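Side-chain contact in Myo-inositol 2-dehydrogenase (Lactobacillus plantarum WCFS1, PDB 3CEA), which probably oxidises myo-inositol at its 2-position with NAD as hydride acceptor: residues A[75-80]-A[85-90]. Residues are numbered along the deposited sequence; the frame is centred on the assembly and turned at random.
Sequences IFIVAP and PEMTIY. With NAD (nicotinamide-adenine-dinucleotide), chain E.
In the Rossmann fold that binds NAD, the beta-alpha-beta unit made of strand 74-77, helix 84-93 and strand 97-100 is packed here by Ile-77 and Ala-79 against Met-87 and Thr-88. Met-87 is a selenomethionine in the crystal. Its side chain runs fully extended beyond CG (chi2 173°, chi3 178°) from the helix across the end of the strand, bringing SE to 3.6 Å from Ala-79 CB and its terminal methyl to the cofactor. Ile-77 meets the same selenium with one branch: CG2, anti to the backbone N, lies 3.7 Å from Met-87 SE. The other branch reaches on toward the helix, where Ile-77 CD1 comes to rest beside Thr-88 OG1 at 3.7 Å and nearly as close to Met-87 CB. That hydroxyl has its polar partner in the helix itself, the carbonyl O of His-84; its contact with the Ile-77 methyl is a van der Waals one. No hydrogen bond joins the two segments; the contact is buried and apolar, with Ile-14 of strand 9-14 adding to it.

Beyond the strand the chain turns under NAD. Ala-79 O accepts a hydrogen bond of 3.0 Å from O3D of the nicotinamide ribose and another from His-84 NE2, which ties the turn to the start of the helix. Two residues of the segments support a single face of the adenine: Pro-80 CD lies against the C8A corner of the five-membered ring, just outside its outline, and Met-87 CE sits almost squarely against N1A of the six-membered ring at 3.4 Å.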
ATOM      1  N   ILE A  75     -30.960  26.767 -13.981  1.00 45.82           N
ATOM      2  CA  ILE A  75     -31.622  25.730 -13.197  1.00 45.41           C
ATOM      3  C   ILE A  75     -30.747  24.477 -13.095  1.00 45.28           C
ATOM      4  O   ILE A  75     -30.001  24.145 -14.023  1.00 45.27           O
ATOM      5  CB  ILE A  75     -33.037  25.404 -13.761  1.00 45.31           C
ATOM      6  CG1 ILE A  75     -33.857  24.598 -12.747  1.00 45.13           C
ATOM      7  CG2 ILE A  75     -32.947  24.707 -15.126  1.00 45.34           C
ATOM      8  CD1 ILE A  75     -35.360  24.708 -12.939  1.00 45.65           C
ATOM      9  N   PHE A  76     -30.831  23.806 -11.948  1.00 45.07           N
ATOM     10  CA  PHE A  76     -30.125  22.551 -11.712  1.00 44.52           C
ATOM     11  C   PHE A  76     -31.126  21.416 -11.531  1.00 44.16           C
ATOM     12  O   PHE A  76     -31.901  21.407 -10.574  1.00 43.95           O
ATOM     13  CB  PHE A  76     -29.203  22.673 -10.492  1.00 44.47           C
ATOM     14  CG  PHE A  76     -28.091  23.668 -10.671  1.00 44.37           C
ATOM     15  CD1 PHE A  76     -28.294  25.018 -10.395  1.00 43.24           C
ATOM     16  CD2 PHE A  76     -26.841  23.257 -11.123  1.00 44.26           C
ATOM     17  CE1 PHE A  76     -27.270  25.942 -10.565  1.00 43.57           C
ATOM     18  CE2 PHE A  76     -25.807  24.174 -11.297  1.00 43.83           C
ATOM     19  CZ  PHE A  76     -26.024  25.521 -11.016  1.00 44.68           C
ATOM     20  N   ILE A  77     -31.119  20.473 -12.467  1.00 44.15           N
ATOM     21  CA  ILE A  77     -32.043  19.341 -12.424  1.00 44.32           C
ATOM     22  C   ILE A  77     -31.374  18.109 -11.803  1.00 44.43           C
ATOM     23  O   ILE A  77     -30.582  17.414 -12.446  1.00 44.44           O
ATOM     24  CB  ILE A  77     -32.650  19.027 -13.822  1.00 44.35           C
ATOM     25  CG1 ILE A  77     -33.386  20.253 -14.373  1.00 45.35           C
ATOM     26  CG2 ILE A  77     -33.597  17.828 -13.750  1.00 43.46           C
ATOM     27  CD1 ILE A  77     -33.596  20.239 -15.880  1.00 46.24           C
ATOM     28  N   VAL A  78     -31.690  17.876 -10.531  1.00 44.59           N
ATOM     29  CA  VAL A  78     -31.226  16.701  -9.797  1.00 44.66           C
ATOM     30  C   VAL A  78     -32.445  15.873  -9.358  1.00 44.94           C
ATOM     31  O   VAL A  78     -32.479  15.309  -8.258  1.00 44.93           O
ATOM     32  CB  VAL A  78     -30.352  17.086  -8.571  1.00 44.55           C
ATOM     33  CG1 VAL A  78     -29.417  15.939  -8.205  1.00 44.05           C
ATOM     34  CG2 VAL A  78     -29.541  18.349  -8.851  1.00 44.17           C
ATOM     35  N   ALA A  79     -33.452  15.834 -10.228  1.00 44.97           N
ATOM     36  CA  ALA A  79     -34.614  14.968 -10.060  1.00 45.38           C
ATOM     37  C   ALA A  79     -34.311  13.627 -10.736  1.00 45.66           C
ATOM     38  O   ALA A  79     -33.319  13.525 -11.455  1.00 45.77           O
ATOM     39  CB  ALA A  79     -35.846  15.622 -10.672  1.00 45.40           C
ATOM     40  N   PRO A  80     -35.146  12.590 -10.503  1.00 45.96           N
ATOM     41  CA  PRO A  80     -34.924  11.281 -11.134  1.00 46.27           C
ATOM     42  C   PRO A  80     -34.821  11.340 -12.662  1.00 46.74           C
ATOM     43  O   PRO A  80     -35.366  12.249 -13.288  1.00 46.80           O
ATOM     44  CB  PRO A  80     -36.159  10.476 -10.721  1.00 46.31           C
ATOM     45  CG  PRO A  80     -36.614  11.109  -9.461  1.00 45.75           C
ATOM     46  CD  PRO A  80     -36.328  12.570  -9.621  1.00 45.75           C
ATOM     47  N   PRO A  85     -35.747  14.706 -19.395  1.00 48.13           N
ATOM     48  CA  PRO A  85     -36.076  15.286 -20.702  1.00 48.02           C
ATOM     49  C   PRO A  85     -37.165  16.361 -20.639  1.00 47.78           C
ATOM     50  O   PRO A  85     -36.985  17.448 -21.193  1.00 47.79           O
ATOM     51  CB  PRO A  85     -36.567  14.078 -21.511  1.00 48.13           C
ATOM     52  CG  PRO A  85     -35.974  12.901 -20.832  1.00 48.31           C
ATOM     53  CD  PRO A  85     -36.011  13.255 -19.383  1.00 48.23           C
ATOM     54  N   GLU A  86     -38.271  16.059 -19.963  1.00 47.36           N
ATOM     55  CA  GLU A  86     -39.399  16.986 -19.868  1.00 47.25           C
ATOM     56  C   GLU A  86     -39.076  18.249 -19.066  1.00 46.47           C
ATOM     57  O   GLU A  86     -39.620  19.320 -19.347  1.00 46.86           O
ATOM     58  CB  GLU A  86     -40.652  16.290 -19.314  1.00 47.32           C
ATOM     59  CG  GLU A  86     -40.466  15.575 -17.975  1.00 48.41           C
ATOM     60  CD  GLU A  86     -41.771  15.051 -17.398  1.00 47.93           C
ATOM     61  OE1 GLU A  86     -42.727  15.846 -17.243  1.00 47.77           O
ATOM     62  OE2 GLU A  86     -41.835  13.840 -17.089  1.00 50.06           O
HETATM   63  N   MSE A  87     -38.197  18.117 -18.074  1.00 45.28           N
HETATM   64  CA  MSE A  87     -37.763  19.261 -17.274  1.00 44.05           C
HETATM   65  C   MSE A  87     -36.796  20.142 -18.052  1.00 44.20           C
HETATM   66  O   MSE A  87     -36.872  21.368 -17.973  1.00 44.28           O
HETATM   67  CB  MSE A  87     -37.126  18.809 -15.960  1.00 44.11           C
HETATM   68  CG  MSE A  87     -38.132  18.365 -14.918  1.00 43.93           C
HETATM   69 SE   MSE A  87     -37.294  17.586 -13.354  0.75 42.11          SE
HETATM   70  CE  MSE A  87     -38.908  17.233 -12.313  1.00 42.92           C
ATOM     71  N   THR A  88     -35.895  19.507 -18.801  1.00 43.93           N
ATOM     72  CA  THR A  88     -34.931  20.221 -19.635  1.00 43.76           C
ATOM     73  C   THR A  88     -35.637  21.007 -20.739  1.00 43.64           C
ATOM     74  O   THR A  88     -35.372  22.194 -20.915  1.00 43.64           O
ATOM     75  CB  THR A  88     -33.872  19.267 -20.231  1.00 43.81           C
ATOM     76  OG1 THR A  88     -33.209  18.575 -19.168  1.00 43.28           O
ATOM     77  CG2 THR A  88     -32.833  20.033 -21.041  1.00 44.10           C
ATOM     78  N   ILE A  89     -36.546  20.349 -21.455  1.00 43.75           N
ATOM     79  CA  ILE A  89     -37.315  20.992 -22.527  1.00 43.56           C
ATOM     80  C   ILE A  89     -38.079  22.219 -22.013  1.00 43.81           C
ATOM     81  O   ILE A  89     -37.997  23.298 -22.606  1.00 44.26           O
ATOM     82  CB  ILE A  89     -38.272  19.989 -23.237  1.00 43.49           C
ATOM     83  CG1 ILE A  89     -37.467  18.950 -24.030  1.00 42.52           C
ATOM     84  CG2 ILE A  89     -39.245  20.719 -24.169  1.00 42.83           C
ATOM     85  CD1 ILE A  89     -38.233  17.677 -24.363  1.00 40.59           C
ATOM     86  N   TYR A  90     -38.796  22.056 -20.903  1.00 43.68           N
ATOM     87  CA  TYR A  90     -39.581  23.150 -20.326  1.00 43.55           C
ATOM     88  C   TYR A  90     -38.709  24.339 -19.914  1.00 43.38           C
ATOM     89  O   TYR A  90     -39.063  25.490 -20.169  1.00 43.18           O
ATOM     90  CB  TYR A  90     -40.410  22.653 -19.138  1.00 43.52           C
ATOM     91  CG  TYR A  90     -41.596  23.535 -18.814  1.00 43.31           C
ATOM     92  CD1 TYR A  90     -42.776  23.444 -19.552  1.00 43.18           C
ATOM     93  CD2 TYR A  90     -41.539  24.460 -17.771  1.00 43.64           C
ATOM     94  CE1 TYR A  90     -43.871  24.254 -19.262  1.00 43.97           C
ATOM     95  CE2 TYR A  90     -42.630  25.276 -17.471  1.00 43.52           C
ATOM     96  CZ  TYR A  90     -43.792  25.167 -18.221  1.00 43.61           C
ATOM     97  OH  TYR A  90     -44.874  25.964 -17.936  1.00 42.84           O
TER
HETATM   98  PA  NAD E 400     -33.179  10.811  -4.979  1.00 47.24           P
HETATM   99  O1A NAD E 400     -32.348  10.624  -3.768  1.00 46.59           O
HETATM  100  O2A NAD E 400     -34.289   9.834  -5.041  1.00 47.10           O
HETATM  101  O5B NAD E 400     -33.720  12.327  -5.018  1.00 50.10           O
HETATM  102  C5B NAD E 400     -34.710  12.720  -5.946  1.00 53.34           C
HETATM  103  C4B NAD E 400     -35.284  14.077  -5.544  1.00 54.76           C
HETATM  104  O4B NAD E 400     -36.051  14.628  -6.601  1.00 55.87           O
HETATM  105  C3B NAD E 400     -36.200  13.978  -4.335  1.00 55.00           C
HETATM  106  O3B NAD E 400     -35.840  15.003  -3.442  1.00 54.65           O
HETATM  107  C2B NAD E 400     -37.595  14.213  -4.880  1.00 56.34           C
HETATM  108  O2B NAD E 400     -38.412  14.931  -3.982  1.00 57.36           O
HETATM  109  C1B NAD E 400     -37.340  15.005  -6.151  1.00 55.99           C
HETATM  110  N9A NAD E 400     -38.355  14.723  -7.184  1.00 56.19           N
HETATM  111  C8A NAD E 400     -38.735  13.490  -7.657  1.00 56.40           C
HETATM  112  N7A NAD E 400     -39.688  13.660  -8.601  1.00 56.27           N
HETATM  113  C5A NAD E 400     -39.926  14.984  -8.734  1.00 56.29           C
HETATM  114  C6A NAD E 400     -40.799  15.698  -9.548  1.00 55.56           C
HETATM  115  N6A NAD E 400     -41.406  15.081 -10.556  1.00 55.25           N
HETATM  116  N1A NAD E 400     -40.825  17.080  -9.466  1.00 56.21           N
HETATM  117  C2A NAD E 400     -39.991  17.744  -8.582  1.00 55.83           C
HETATM  118  N3A NAD E 400     -39.126  17.027  -7.774  1.00 55.08           N
HETATM  119  C4A NAD E 400     -39.094  15.668  -7.849  1.00 56.11           C
HETATM  120  O3  NAD E 400     -32.273  10.687  -6.305  1.00 49.83           O
HETATM  121  PN  NAD E 400     -30.724  11.132  -6.323  1.00 48.70           P
HETATM  122  O1N NAD E 400     -30.568  12.395  -5.562  1.00 46.84           O
HETATM  123  O2N NAD E 400     -29.924   9.940  -5.978  1.00 49.70           O
HETATM  124  O5D NAD E 400     -30.419  11.430  -7.873  1.00 49.86           O
HETATM  125  C5D NAD E 400     -31.240  12.235  -8.686  1.00 48.86           C
HETATM  126  C4D NAD E 400     -30.616  12.282 -10.077  1.00 48.59           C
HETATM  127  O4D NAD E 400     -29.213  12.456  -9.975  1.00 48.80           O
HETATM  128  C3D NAD E 400     -30.865  10.999 -10.855  1.00 48.69           C
HETATM  129  O3D NAD E 400     -31.353  11.327 -12.135  1.00 48.31           O
HETATM  130  C2D NAD E 400     -29.504  10.336 -10.951  1.00 48.39           C
HETATM  131  O2D NAD E 400     -29.300   9.726 -12.202  1.00 48.85           O
HETATM  132  C1D NAD E 400     -28.519  11.476 -10.726  1.00 48.25           C
HETATM  133  N1N NAD E 400     -27.306  11.020 -10.017  1.00 48.25           N
HETATM  134  C2N NAD E 400     -26.077  11.323 -10.548  1.00 48.31           C
HETATM  135  C3N NAD E 400     -24.906  10.906  -9.907  1.00 48.30           C
HETATM  136  C7N NAD E 400     -23.559  11.377 -10.378  1.00 49.04           C
HETATM  137  O7N NAD E 400     -22.425  10.623 -10.018  1.00 47.83           O
HETATM  138  N7N NAD E 400     -23.459  12.485 -11.119  1.00 48.79           N
HETATM  139  C4N NAD E 400     -24.996  10.177  -8.723  1.00 47.76           C
HETATM  140  C5N NAD E 400     -26.247   9.872  -8.192  1.00 47.89           C
HETATM  141  C6N NAD E 400     -27.399  10.301  -8.850  1.00 47.25           C